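PDB 3FEQ: putative amidohydrolase from Unidentified, which probably acts as a zinc-dependent prolidase of the amidohydrolase superfamily, hydrolysing dipeptides that end in proline. Local coordinates for residues Val77-Pro82 and Thr161-Arg166; Ser104-Gly109 and Ala186-Ile191; Gly173-Val178 and Val218-Ala223; Asn225-Ala230 and Ala357-Met362; Glu306-Tyr311 and Val316-Gly321. All coordinates share one frame; numbering follows the deposited sequence.

Contact 1: residues Val77-Pro82 and Thr161-Arg166; sequences VNATQP and TGAIAR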
# COMPACT_ATOMS: atom_id res chain seq x y z
N VAL C 77 -12.87 16.62 20.33
CA VAL C 77 -14.04 16.86 19.50
C VAL C 77 -13.87 18.09 18.61
O VAL C 77 -14.49 18.19 17.56
CB VAL C 77 -15.35 16.94 20.35
CG1 VAL C 77 -15.70 18.37 20.67
CG2 VAL C 77 -16.50 16.28 19.62
N ASN C 78 -12.99 19.00 19.02
CA ASN C 78 -12.59 20.11 18.16
C ASN C 78 -11.93 19.61 16.88
O ASN C 78 -12.20 20.12 15.80
CB ASN C 78 -11.64 21.06 18.89
CG ASN C 78 -11.66 22.45 18.30
OD1 ASN C 78 -12.47 23.29 18.70
ND2 ASN C 78 -10.80 22.69 17.33
N ALA C 79 -11.07 18.59 17.01
CA ALA C 79 -10.38 18.00 15.87
C ALA C 79 -11.33 17.31 14.89
O ALA C 79 -11.09 17.29 13.69
CB ALA C 79 -9.30 17.03 16.34
N THR C 80 -12.43 16.77 15.40
CA THR C 80 -13.29 15.91 14.60
C THR C 80 -14.47 16.66 13.98
O THR C 80 -15.30 16.07 13.29
CB THR C 80 -13.80 14.74 15.45
OG1 THR C 80 -14.56 15.26 16.54
CG2 THR C 80 -12.62 13.93 16.01
N GLN C 81 -14.56 17.96 14.23
CA GLN C 81 -15.59 18.78 13.59
C GLN C 81 -15.25 19.02 12.11
O GLN C 81 -14.07 19.06 11.75
CB GLN C 81 -15.78 20.09 14.35
CG GLN C 81 -14.82 21.18 13.97
CD GLN C 81 -15.00 22.43 14.82
OE1 GLN C 81 -16.02 23.12 14.74
NE2 GLN C 81 -13.98 22.75 15.62
N PRO C 82 -16.28 19.13 11.24
CA PRO C 82 -16.09 19.25 9.79
C PRO C 82 -15.29 20.49 9.42
O PRO C 82 -15.48 21.53 10.03
CB PRO C 82 -17.51 19.39 9.25
CG PRO C 82 -18.36 18.78 10.29
CD PRO C 82 -17.71 19.11 11.60
N THR C 161 -8.78 20.53 9.67
CA THR C 161 -8.41 21.92 9.92
C THR C 161 -8.67 22.37 11.34
O THR C 161 -8.25 23.44 11.74
CB THR C 161 -9.07 22.93 8.95
OG1 THR C 161 -10.46 22.65 8.84
CG2 THR C 161 -8.41 22.89 7.56
N GLY C 162 -9.37 21.53 12.11
CA GLY C 162 -9.67 21.82 13.51
C GLY C 162 -8.76 21.08 14.48
O GLY C 162 -8.96 21.14 15.69
N ALA C 163 -7.77 20.38 13.95
CA ALA C 163 -6.82 19.67 14.79
C ALA C 163 -5.70 20.59 15.29
O ALA C 163 -5.06 21.28 14.52
CB ALA C 163 -6.25 18.49 14.03
N ILE C 164 -5.49 20.59 16.60
CA ILE C 164 -4.38 21.34 17.21
C ILE C 164 -3.00 20.74 16.87
O ILE C 164 -2.06 21.46 16.55
CB ILE C 164 -4.59 21.45 18.74
CG1 ILE C 164 -5.81 22.31 19.04
CG2 ILE C 164 -3.39 22.03 19.45
CD1 ILE C 164 -5.86 23.60 18.25
N ALA C 165 -2.91 19.42 16.90
CA ALA C 165 -1.62 18.76 16.76
C ALA C 165 -1.60 17.71 15.66
O ALA C 165 -2.63 17.39 15.08
CB ALA C 165 -1.19 18.14 18.09
N ARG C 166 -0.41 17.19 15.38
CA ARG C 166 -0.22 15.93 14.67
C ARG C 166 0.70 14.97 15.48
O ARG C 166 1.59 15.40 16.21
CB ARG C 166 0.41 16.19 13.30
CG ARG C 166 1.66 17.07 13.34
CD ARG C 166 2.17 17.42 11.95
NE ARG C 166 2.48 16.22 11.17
CZ ARG C 166 3.12 16.24 10.00
NH1 ARG C 166 3.53 17.38 9.47
NH2 ARG C 166 3.37 15.10 9.37

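Contact 2: residues Ser104-Gly109 and Ala186-Ile191; sequences SVRDAG and ATQIKI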
# COMPACT_ATOMS: atom_id res chain seq x y z
N SER C 104 -1.55 41.31 17.16
CA SER C 104 -0.74 40.20 16.73
C SER C 104 -0.96 39.06 17.71
O SER C 104 -1.22 39.31 18.87
CB SER C 104 0.73 40.61 16.70
OG SER C 104 0.94 41.64 15.73
N VAL C 105 -0.99 37.83 17.20
CA VAL C 105 -1.08 36.64 18.05
C VAL C 105 -0.19 35.57 17.48
O VAL C 105 -0.08 35.45 16.26
CB VAL C 105 -2.51 36.04 18.15
CG1 VAL C 105 -3.39 36.85 19.06
CG2 VAL C 105 -3.12 35.86 16.78
N ARG C 106 0.45 34.82 18.37
CA ARG C 106 1.21 33.65 17.97
C ARG C 106 0.39 32.41 18.27
O ARG C 106 0.27 32.02 19.42
CB ARG C 106 2.51 33.57 18.76
CG ARG C 106 3.51 32.59 18.21
CD ARG C 106 4.79 32.66 19.01
NE ARG C 106 4.60 32.22 20.38
CZ ARG C 106 5.56 31.68 21.14
NH1 ARG C 106 6.79 31.53 20.66
NH2 ARG C 106 5.27 31.30 22.38
N ASP C 107 -0.18 31.82 17.22
CA ASP C 107 -0.99 30.61 17.35
C ASP C 107 -0.12 29.40 17.66
O ASP C 107 0.94 29.21 17.06
CB ASP C 107 -1.78 30.35 16.06
CG ASP C 107 -2.80 29.24 16.20
OD1 ASP C 107 -2.50 28.09 15.83
OD2 ASP C 107 -3.92 29.53 16.68
N ALA C 108 -0.57 28.58 18.60
CA ALA C 108 0.26 27.51 19.13
C ALA C 108 -0.22 26.18 18.60
O ALA C 108 -0.31 25.20 19.32
CB ALA C 108 0.25 27.53 20.67
N GLY C 109 -0.54 26.14 17.31
CA GLY C 109 -1.02 24.92 16.68
C GLY C 109 -2.50 25.00 16.39
O GLY C 109 -3.29 25.30 17.27
N ALA C 186 4.54 27.72 8.28
CA ALA C 186 4.73 28.03 9.71
C ALA C 186 5.79 29.10 9.93
O ALA C 186 6.76 29.15 9.21
CB ALA C 186 5.11 26.76 10.48
N THR C 187 5.58 29.95 10.92
CA THR C 187 6.59 30.95 11.30
C THR C 187 7.50 30.44 12.41
O THR C 187 8.66 30.82 12.50
CB THR C 187 5.95 32.28 11.76
OG1 THR C 187 4.87 32.00 12.66
CG2 THR C 187 5.44 33.09 10.57
N GLN C 188 6.95 29.60 13.29
CA GLN C 188 7.76 28.85 14.25
C GLN C 188 7.22 27.43 14.43
O GLN C 188 6.17 27.08 13.86
CB GLN C 188 7.87 29.58 15.60
CG GLN C 188 6.59 29.67 16.37
CD GLN C 188 5.58 30.61 15.74
OE1 GLN C 188 5.95 31.68 15.25
NE2 GLN C 188 4.31 30.23 15.75
N ILE C 189 7.93 26.61 15.19
CA ILE C 189 7.52 25.23 15.39
C ILE C 189 7.13 25.00 16.82
O ILE C 189 7.87 25.39 17.71
CB ILE C 189 8.64 24.26 15.03
CG1 ILE C 189 9.04 24.41 13.55
CG2 ILE C 189 8.22 22.84 15.36
CD1 ILE C 189 7.91 24.07 12.56
N LYS C 190 5.95 24.40 17.04
CA LYS C 190 5.44 24.07 18.37
C LYS C 190 5.54 22.57 18.58
O LYS C 190 5.20 21.80 17.68
CB LYS C 190 3.98 24.53 18.54
CG LYS C 190 3.17 23.82 19.67
CD LYS C 190 2.91 24.71 20.90
CE LYS C 190 2.44 23.90 22.13
NZ LYS C 190 1.06 24.26 22.62
N ILE C 191 6.03 22.16 19.75
CA ILE C 191 6.07 20.75 20.13
C ILE C 191 5.55 20.59 21.56
O ILE C 191 5.54 21.53 22.36
CB ILE C 191 7.52 20.16 20.04
CG1 ILE C 191 8.39 20.63 21.21
CG2 ILE C 191 8.18 20.54 18.72
CD1 ILE C 191 9.73 19.90 21.29

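Contact 3: residues Gly173-Val178 and Val218-Ala223; sequences GVRLAV and VDEAEA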
# COMPACT_ATOMS: atom_id res chain seq x y z
N GLY C 173 11.18 11.17 11.41
CA GLY C 173 9.77 11.50 11.34
C GLY C 173 9.56 12.95 11.67
O GLY C 173 8.90 13.68 10.90
N VAL C 174 10.17 13.39 12.77
CA VAL C 174 10.01 14.77 13.21
C VAL C 174 10.70 15.70 12.21
O VAL C 174 10.19 16.80 11.90
CB VAL C 174 10.49 15.01 14.66
CG1 VAL C 174 9.62 14.25 15.65
CG2 VAL C 174 11.96 14.67 14.85
N ARG C 175 11.79 15.22 11.63
CA ARG C 175 12.62 16.07 10.77
C ARG C 175 11.79 16.43 9.56
O ARG C 175 11.63 17.61 9.24
CB ARG C 175 13.87 15.32 10.31
CG ARG C 175 15.16 16.09 10.50
CD ARG C 175 16.22 15.66 9.51
NE ARG C 175 17.03 14.53 9.95
CZ ARG C 175 17.95 14.58 10.92
NH1 ARG C 175 18.66 13.50 11.21
NH2 ARG C 175 18.14 15.69 11.60
N LEU C 176 11.26 15.39 8.92
CA LEU C 176 10.30 15.52 7.85
C LEU C 176 9.09 16.36 8.26
O LEU C 176 8.77 17.34 7.58
CB LEU C 176 9.87 14.13 7.38
CG LEU C 176 8.91 14.13 6.19
CD1 LEU C 176 9.54 14.84 5.00
CD2 LEU C 176 8.57 12.71 5.86
N ALA C 177 8.46 16.06 9.40
CA ALA C 177 7.33 16.92 9.81
C ALA C 177 7.66 18.41 9.94
O ALA C 177 6.85 19.25 9.54
CB ALA C 177 6.67 16.41 11.05
N VAL C 178 8.83 18.74 10.49
CA VAL C 178 9.26 20.14 10.56
C VAL C 178 9.40 20.75 9.15
O VAL C 178 8.82 21.80 8.87
CB VAL C 178 10.57 20.33 11.39
CG1 VAL C 178 11.06 21.74 11.30
CG2 VAL C 178 10.36 20.03 12.85
N VAL C 218 14.79 21.16 16.62
CA VAL C 218 15.39 22.48 16.84
C VAL C 218 16.26 22.82 15.63
O VAL C 218 16.11 23.88 15.05
CB VAL C 218 16.24 22.49 18.14
CG1 VAL C 218 17.17 23.66 18.17
CG2 VAL C 218 15.35 22.52 19.38
N ASP C 219 17.09 21.87 15.22
CA ASP C 219 17.96 22.07 14.06
C ASP C 219 17.17 22.46 12.81
O ASP C 219 17.48 23.45 12.17
CB ASP C 219 18.81 20.83 13.77
CG ASP C 219 19.80 20.51 14.89
OD1 ASP C 219 19.98 21.36 15.80
OD2 ASP C 219 20.39 19.41 14.87
N GLU C 220 16.15 21.69 12.48
CA GLU C 220 15.37 21.95 11.27
C GLU C 220 14.69 23.31 11.32
O GLU C 220 14.65 24.05 10.33
CB GLU C 220 14.36 20.85 11.05
CG GLU C 220 15.00 19.53 10.75
CD GLU C 220 15.88 19.58 9.52
OE1 GLU C 220 15.43 20.11 8.47
OE2 GLU C 220 17.03 19.10 9.62
N ALA C 221 14.21 23.68 12.51
CA ALA C 221 13.69 25.02 12.71
C ALA C 221 14.76 26.10 12.51
O ALA C 221 14.50 27.14 11.88
CB ALA C 221 13.06 25.13 14.07
N GLU C 222 15.97 25.86 13.02
CA GLU C 222 17.04 26.85 12.88
C GLU C 222 17.51 26.94 11.45
O GLU C 222 17.76 28.02 10.94
CB GLU C 222 18.21 26.54 13.79
CG GLU C 222 18.07 27.14 15.18
CD GLU C 222 19.24 26.79 16.08
OE1 GLU C 222 20.30 26.34 15.57
OE2 GLU C 222 19.11 26.95 17.31
N ALA C 223 17.60 25.81 10.78
CA ALA C 223 17.92 25.81 9.37
C ALA C 223 16.96 26.71 8.58
O ALA C 223 17.35 27.28 7.57
CB ALA C 223 17.92 24.40 8.82

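Contact 4: residues Asn225-Ala230 and Ala357-Met362; sequences NTYVMA and AEIVNM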
# COMPACT_ATOMS: atom_id res chain seq x y z
N ASN C 225 15.69 29.46 9.76
CA ASN C 225 15.76 30.73 10.48
C ASN C 225 14.54 31.04 11.31
O ASN C 225 14.00 32.14 11.26
CB ASN C 225 16.14 31.90 9.57
CG ASN C 225 17.47 31.68 8.86
OD1 ASN C 225 18.50 31.41 9.50
ND2 ASN C 225 17.46 31.79 7.54
N THR C 226 14.11 30.05 12.08
CA THR C 226 13.17 30.30 13.15
C THR C 226 13.59 29.52 14.43
O THR C 226 14.76 29.16 14.58
CB THR C 226 11.72 30.00 12.69
OG1 THR C 226 10.77 30.54 13.63
CG2 THR C 226 11.50 28.49 12.52
N TYR C 227 12.64 29.28 15.33
CA TYR C 227 12.87 28.64 16.61
C TYR C 227 11.74 27.64 16.95
O TYR C 227 10.70 27.61 16.30
CB TYR C 227 12.94 29.71 17.71
CG TYR C 227 11.65 30.49 17.83
CD1 TYR C 227 10.67 30.12 18.74
CD2 TYR C 227 11.38 31.55 16.99
CE1 TYR C 227 9.47 30.81 18.84
CE2 TYR C 227 10.17 32.24 17.08
CZ TYR C 227 9.22 31.85 18.00
OH TYR C 227 8.02 32.53 18.08
N VAL C 228 11.94 26.89 18.02
CA VAL C 228 10.94 25.97 18.53
C VAL C 228 10.36 26.52 19.83
O VAL C 228 11.10 26.93 20.73
CB VAL C 228 11.61 24.62 18.86
CG1 VAL C 228 10.71 23.78 19.75
CG2 VAL C 228 11.96 23.90 17.62
N MET C 229 9.04 26.54 19.93
CA MET C 229 8.35 26.76 21.20
C MET C 229 7.92 25.40 21.74
O MET C 229 7.64 24.50 20.96
CB MET C 229 7.15 27.69 21.04
CG MET C 229 6.16 27.34 19.93
SD MET C 229 4.97 28.66 19.65
CE MET C 229 3.98 28.41 21.11
N ALA C 230 7.87 25.26 23.06
CA ALA C 230 7.76 23.93 23.65
C ALA C 230 6.92 23.92 24.91
O ALA C 230 7.14 24.69 25.84
CB ALA C 230 9.14 23.37 23.92
N ALA C 357 7.24 41.08 21.29
CA ALA C 357 7.75 41.35 19.94
C ALA C 357 9.14 40.77 19.74
O ALA C 357 9.50 40.37 18.63
CB ALA C 357 7.75 42.81 19.66
N GLU C 358 9.90 40.67 20.83
CA GLU C 358 11.18 39.97 20.81
C GLU C 358 10.99 38.48 20.60
O GLU C 358 11.76 37.84 19.88
CB GLU C 358 11.94 40.22 22.11
CG GLU C 358 13.41 39.84 22.08
CD GLU C 358 14.11 40.07 23.41
OE1 GLU C 358 13.66 40.93 24.20
OE2 GLU C 358 15.13 39.39 23.66
N ILE C 359 9.99 37.92 21.28
CA ILE C 359 9.66 36.51 21.13
C ILE C 359 9.34 36.17 19.67
O ILE C 359 9.95 35.26 19.10
CB ILE C 359 8.49 36.14 22.03
CG1 ILE C 359 8.96 36.03 23.48
CG2 ILE C 359 7.82 34.83 21.57
CD1 ILE C 359 7.85 35.79 24.46
N VAL C 360 8.47 36.96 19.04
CA VAL C 360 8.16 36.76 17.64
C VAL C 360 9.19 37.34 16.67
O VAL C 360 8.89 37.44 15.47
CB VAL C 360 6.72 37.23 17.25
CG1 VAL C 360 5.68 36.48 18.08
CG2 VAL C 360 6.55 38.73 17.42
N ASN C 361 10.40 37.66 17.17
CA ASN C 361 11.53 38.20 16.37
C ASN C 361 11.22 39.49 15.61
O ASN C 361 11.73 39.70 14.52
CB ASN C 361 12.07 37.19 15.35
CG ASN C 361 12.86 36.07 16.00
OD1 ASN C 361 13.89 36.31 16.62
ND2 ASN C 361 12.40 34.83 15.81
N MET C 362 10.34 40.31 16.17
CA MET C 362 9.94 41.53 15.50
C MET C 362 10.38 42.73 16.32
O MET C 362 9.67 43.75 16.38
CB MET C 362 8.42 41.55 15.28
CG MET C 362 7.93 40.66 14.16
SD MET C 362 8.34 41.26 12.50
CE MET C 362 6.74 41.31 11.70

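Contact 5: residues Glu306-Tyr311 and Val316-Gly321; sequences ESLEIY and VKMGFG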
# COMPACT_ATOMS: atom_id res chain seq x y z
N GLU C 306 3.04 31.60 41.82
CA GLU C 306 4.36 31.46 42.43
C GLU C 306 5.50 31.47 41.41
O GLU C 306 6.53 32.10 41.63
CB GLU C 306 4.40 30.17 43.25
CG GLU C 306 5.46 30.14 44.34
CD GLU C 306 5.60 28.77 44.99
OE1 GLU C 306 6.75 28.27 45.07
OE2 GLU C 306 4.59 28.19 45.44
N SER C 307 5.30 30.80 40.28
CA SER C 307 6.36 30.57 39.29
C SER C 307 6.81 31.89 38.68
O SER C 307 7.98 32.07 38.36
CB SER C 307 5.85 29.65 38.18
OG SER C 307 4.77 30.24 37.49
N LEU C 308 5.85 32.80 38.51
CA LEU C 308 6.10 34.14 38.02
C LEU C 308 7.27 34.77 38.76
O LEU C 308 8.20 35.29 38.15
CB LEU C 308 4.85 34.99 38.18
CG LEU C 308 4.00 35.22 36.93
CD1 LEU C 308 3.88 33.99 36.02
CD2 LEU C 308 2.62 35.74 37.32
N GLU C 309 7.23 34.66 40.09
CA GLU C 309 8.27 35.23 40.93
C GLU C 309 9.61 34.58 40.69
O GLU C 309 10.63 35.26 40.59
CB GLU C 309 7.90 35.12 42.39
CG GLU C 309 7.03 36.26 42.87
CD GLU C 309 6.25 35.92 44.11
OE1 GLU C 309 6.84 35.30 45.03
OE2 GLU C 309 5.06 36.27 44.18
N ILE C 310 9.61 33.25 40.58
CA ILE C 310 10.81 32.50 40.27
C ILE C 310 11.44 32.98 38.97
O ILE C 310 12.64 33.25 38.92
CB ILE C 310 10.51 31.01 40.15
CG1 ILE C 310 9.67 30.56 41.36
CG2 ILE C 310 11.81 30.23 39.96
CD1 ILE C 310 9.50 29.07 41.46
N TYR C 311 10.61 33.12 37.93
CA TYR C 311 11.06 33.61 36.64
C TYR C 311 11.66 35.02 36.70
O TYR C 311 12.68 35.29 36.07
CB TYR C 311 9.92 33.56 35.62
CG TYR C 311 9.56 32.17 35.17
CD1 TYR C 311 10.55 31.27 34.77
CD2 TYR C 311 8.24 31.76 35.11
CE1 TYR C 311 10.22 29.99 34.35
CE2 TYR C 311 7.90 30.48 34.70
CZ TYR C 311 8.89 29.60 34.32
OH TYR C 311 8.56 28.33 33.93
N VAL C 316 14.40 35.62 33.78
CA VAL C 316 14.00 34.99 32.54
C VAL C 316 12.86 35.78 31.94
O VAL C 316 11.80 35.90 32.58
CB VAL C 316 13.48 33.57 32.81
CG1 VAL C 316 13.24 32.85 31.50
CG2 VAL C 316 14.46 32.81 33.67
N LYS C 317 13.05 36.30 30.73
CA LYS C 317 11.99 37.06 30.04
C LYS C 317 10.62 36.35 29.95
O LYS C 317 10.54 35.18 29.60
CB LYS C 317 12.45 37.52 28.65
CG LYS C 317 13.29 38.80 28.64
CD LYS C 317 14.76 38.50 28.37
CE LYS C 317 15.11 38.79 26.92
NZ LYS C 317 16.15 37.85 26.38
N MET C 318 9.55 37.08 30.26
CA MET C 318 8.19 36.55 30.25
C MET C 318 7.30 37.21 29.22
O MET C 318 7.13 38.43 29.23
CB MET C 318 7.55 36.72 31.62
CG MET C 318 8.02 35.73 32.62
SD MET C 318 7.33 36.10 34.23
CE MET C 318 8.66 37.08 34.93
N GLY C 319 6.69 36.42 28.35
CA GLY C 319 5.73 36.93 27.37
C GLY C 319 4.31 36.69 27.80
O GLY C 319 4.03 35.82 28.61
N PHE C 320 3.39 37.46 27.26
CA PHE C 320 1.97 37.28 27.50
C PHE C 320 1.48 36.02 26.79
O PHE C 320 1.78 35.81 25.62
CB PHE C 320 1.24 38.51 26.96
CG PHE C 320 -0.19 38.60 27.36
CD1 PHE C 320 -0.56 39.34 28.47
CD2 PHE C 320 -1.19 38.02 26.58
CE1 PHE C 320 -1.89 39.47 28.81
CE2 PHE C 320 -2.51 38.15 26.91
CZ PHE C 320 -2.87 38.87 28.03
N GLY C 321 0.70 35.20 27.48
CA GLY C 321 -0.09 34.16 26.81
C GLY C 321 -1.40 33.88 27.52
O GLY C 321 -1.51 34.05 28.73

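Contact 1: residues Val77-Pro82 and Thr161-Arg166
Ala79 and Ala163 bring their CA atoms to within 4.1 Å, which sets helix 75-79 directly against the loop that leads into strand 165-167. The single hydrogen bond across the interface runs from ND2 of Asn78 to the carbonyl O of Gly162, 2.9 Å long with an N-H...O angle of 152°. It reaches a lone pair in the carbonyl plane, and that oxygen also lies in the plane of the Asn78 amide. The amide is delivered there because CG stands anti to the backbone N (chi1 -156°). The same Gly162 O is approached by CA of Ala79 at 3.5 Å, a CA-H...O contact, so one carbonyl meets two neighbouring helix residues. The methyl of Ala79 rests beside Ala163, its CB 4.1 Å from CB of Ala163. Asn78 O accepts a hydrogen bond from NE2 of Gln81 at 3.2 Å, which ties the turn after the helix back onto it. Two more direct bonds hold the Asn78 amide: OD1 accepts from Asn72 N, and ND2 also donates to Leu69 O. Beyond the loop, Ile164 and Arg166 pair with strand 135-137, while Gln81 and Thr161 both touch Ala86 of helix 83-88.

Contact 2: residues Ser104-Gly109 and Ala186-Ile191
Arg106 meets Gln188, and Ala108 meets Lys190, in a buried contact inside the TIM barrel of the amidohydrolase fold, between the ends of two strands that are not neighbours and the loop residues beside them: Ala108 follows strand 102-107 and Gln188 precedes strand 189-192. Strand 102-107 pairs with strands 56-66 and 128-129, whereas strand 189-192 pairs with strand 228-234. The CA atoms of Arg106 and Gln188 stand 8.9 Å apart, too far for backbone pairing, so side chains bridge the space. The aliphatic part of Arg106 passes over the amide of Gln188, with CG 3.5 Å from NE2 and CD 3.9 Å from CD of Gln188. The guanidinium and amide planes are turned 47° apart. Arg106 NE donates to Cys64 O, and NH2 forms a salt bridge with Glu250. NE2 of Gln188 is satisfied by Phe130 O and Ser132 OG. Gln188 gets its amide there by holding CG between its backbone N and carbonyl carbon (chi1 68°) and bending at chi2. Towards the zinc end the backbones converge, Ala108 and Lys190 having their CA atoms 6.3 Å apart. The nearest atom of the Lys190 side chain is about 3 Å from a bound zinc ion, which recalls the lysine, carboxylated in many binuclear amidohydrolases, that bridges the two metals. On the other segment, Gly109 O accepts from ND1 of His67, a zinc ligand. The Lys190 chain bends round Ala108, with CD 3.6 Å from the carbonyl O of Ala108 and 3.9 Å from its CB.

Contact 3: residues Gly173-Val178 and Val218-Ala223
Glu220 reaches across to both Val178 and Arg175, carrying most of the contact between helix 171-184 and helix 211-223. Its CB lies 3.4 Å from CG1 of Val178, and its CG 3.5 Å from CG of Arg175. CG stands anti to the carbonyl carbon (chi1 -66°), and the bend at chi2 then lays the carboxylate beside the Arg175 methylenes, with OE2 3.5 Å from CD of Arg175. The opposite charges do not quite join: NH2 of Arg175 stays 4.1 Å from OE2 of Glu220, beyond a salt bridge, with guanidinium and carboxylate planes 73° apart. Each charge has a stronger partner nearby. Arg175 NE pairs with Glu172 OE2, and Glu220 OE1 with Arg179 NE, so ion pairs flank the methylene packing. The two segments run in roughly the same direction, their axes 9.2 Å apart at a crossing angle of -25°, as expected of successive outer helices in a TIM barrel, here separated in the chain by strand 189-192. Towards the barrel, Val178 also packs on Leu136 of strand 135-137 and on Ile217, while Ala221 touches Val228. On the outer face, Arg175 and Glu220 both pack on Ser210 of the third subunit, another copy of the protein.

Contact 4: residues Asn225-Ala230 and Ala357-Met362
The hydroxyl of Tyr227, set against Ile359, accepts a hydrogen bond from NH1 of Arg106; OH of Tyr227 lies 3.5 Å from the carbonyl O of Ile359. Ile359 O in turn takes a hydrogen bond from NH1 of Arg247, whose NH2 donates to Glu358 O. Arg247 thus serves both partners, since its guanidinium also makes a cation-pi contact with the Tyr227 ring. In Tyr227 CG sits between the backbone N and the carbonyl carbon (chi1 61°), which turns the phenol toward the end of helix 354-359. Its CE2 comes 3.6 Å from Ile359 O, and CD2 is equally close, at 3.6 Å, to ND2 of Asn361. The Asn361 side chain runs alongside the tyrosine but points the opposite way, its amide plane 67° from that of the ring. The backbone at Asn361 is fixed by the turn it closes: at positive phi it is the C-prime residue of a Schellman motif, with Met362 N bonded to Ala357 O (2.6 Å) and Asn361 N to Glu358 O (3.0 Å). Tyr227 precedes strand 228-234, whose zinc ligand His231 lies further along, and its side chain is about 13 Å from a bound zinc ion. A Schellman-terminated helix thereby meets the N-terminal end of a central strand, away from the metal-bearing strand ends, in the TIM barrel.

Contact 5: residues Glu306-Tyr311 and Val316-Gly321
Met318 pushes its thioether into the hollow between Leu308 and Tyr311, residues one turn apart on helix 302-314. The methyl does most of the filling: CE lies 3.7 Å from the carbonyl O of Leu308 and 3.8 Å from CB of Tyr311. The sulfur follows it in, with SD 3.9 Å from CB of Tyr311 and 4.4 Å from CG of Leu308, so the hollow is walled by one side chain on each flank and floored by helix backbone. The Met318 chain is extended at chi2 and turns at chi3 (-94°), which swings the methyl along the helix surface instead of straight at it. A second, smaller bump lies nearer the connecting turn. Val316 sets its branched CB against the Tyr311 ring, 4.2 Å from CD1. That fit is held in register by a backbone bond from Val316 N to Tyr311 O, 2.9 Å and almost straight at 178°. The Tyr311 ring is fixed at its far end too, where OH bonds to Gly252 O, while Met263 of helix 257-266 touches both Tyr311 and Val316. Strand 269-271 backs the pair, since Val270 packs on Tyr311 and Val316 and makes backbone bonds with Lys317 and Gly319. Although 316-321 is not a regular strand by its geometry, it leads to the zinc ligand Asp323 and bonds through Phe320 to Cys64 of strand 56-66. This is consistent with the place of the eighth strand in a TIM barrel, with the preceding helix packed on its outside.

How the contacts relate
Contact 2 lies deepest, its centre about 8 Å from the centre of the chain, and is the one that reaches the zinc site; contacts 4 and 5 lie further out. Contacts 1 and 3 lie farthest out, contact 1 partly buried and contact 3 buried; other subunits approach both, and also Asn225 of contact 4. Contacts 2, 3 and 4 share elements: strands 189-192 and 228-234 are paired, and Ile189 packs on Val178 and Ala221. The barrel interior uses buried polar groups, contact 5 is largely apolar with one backbone bond, contact 3 mixes methylene packing with flanking ion pairs, and contact 1 turns on an asparagine amide. Contact 5 nests within the loop closed by contact 4.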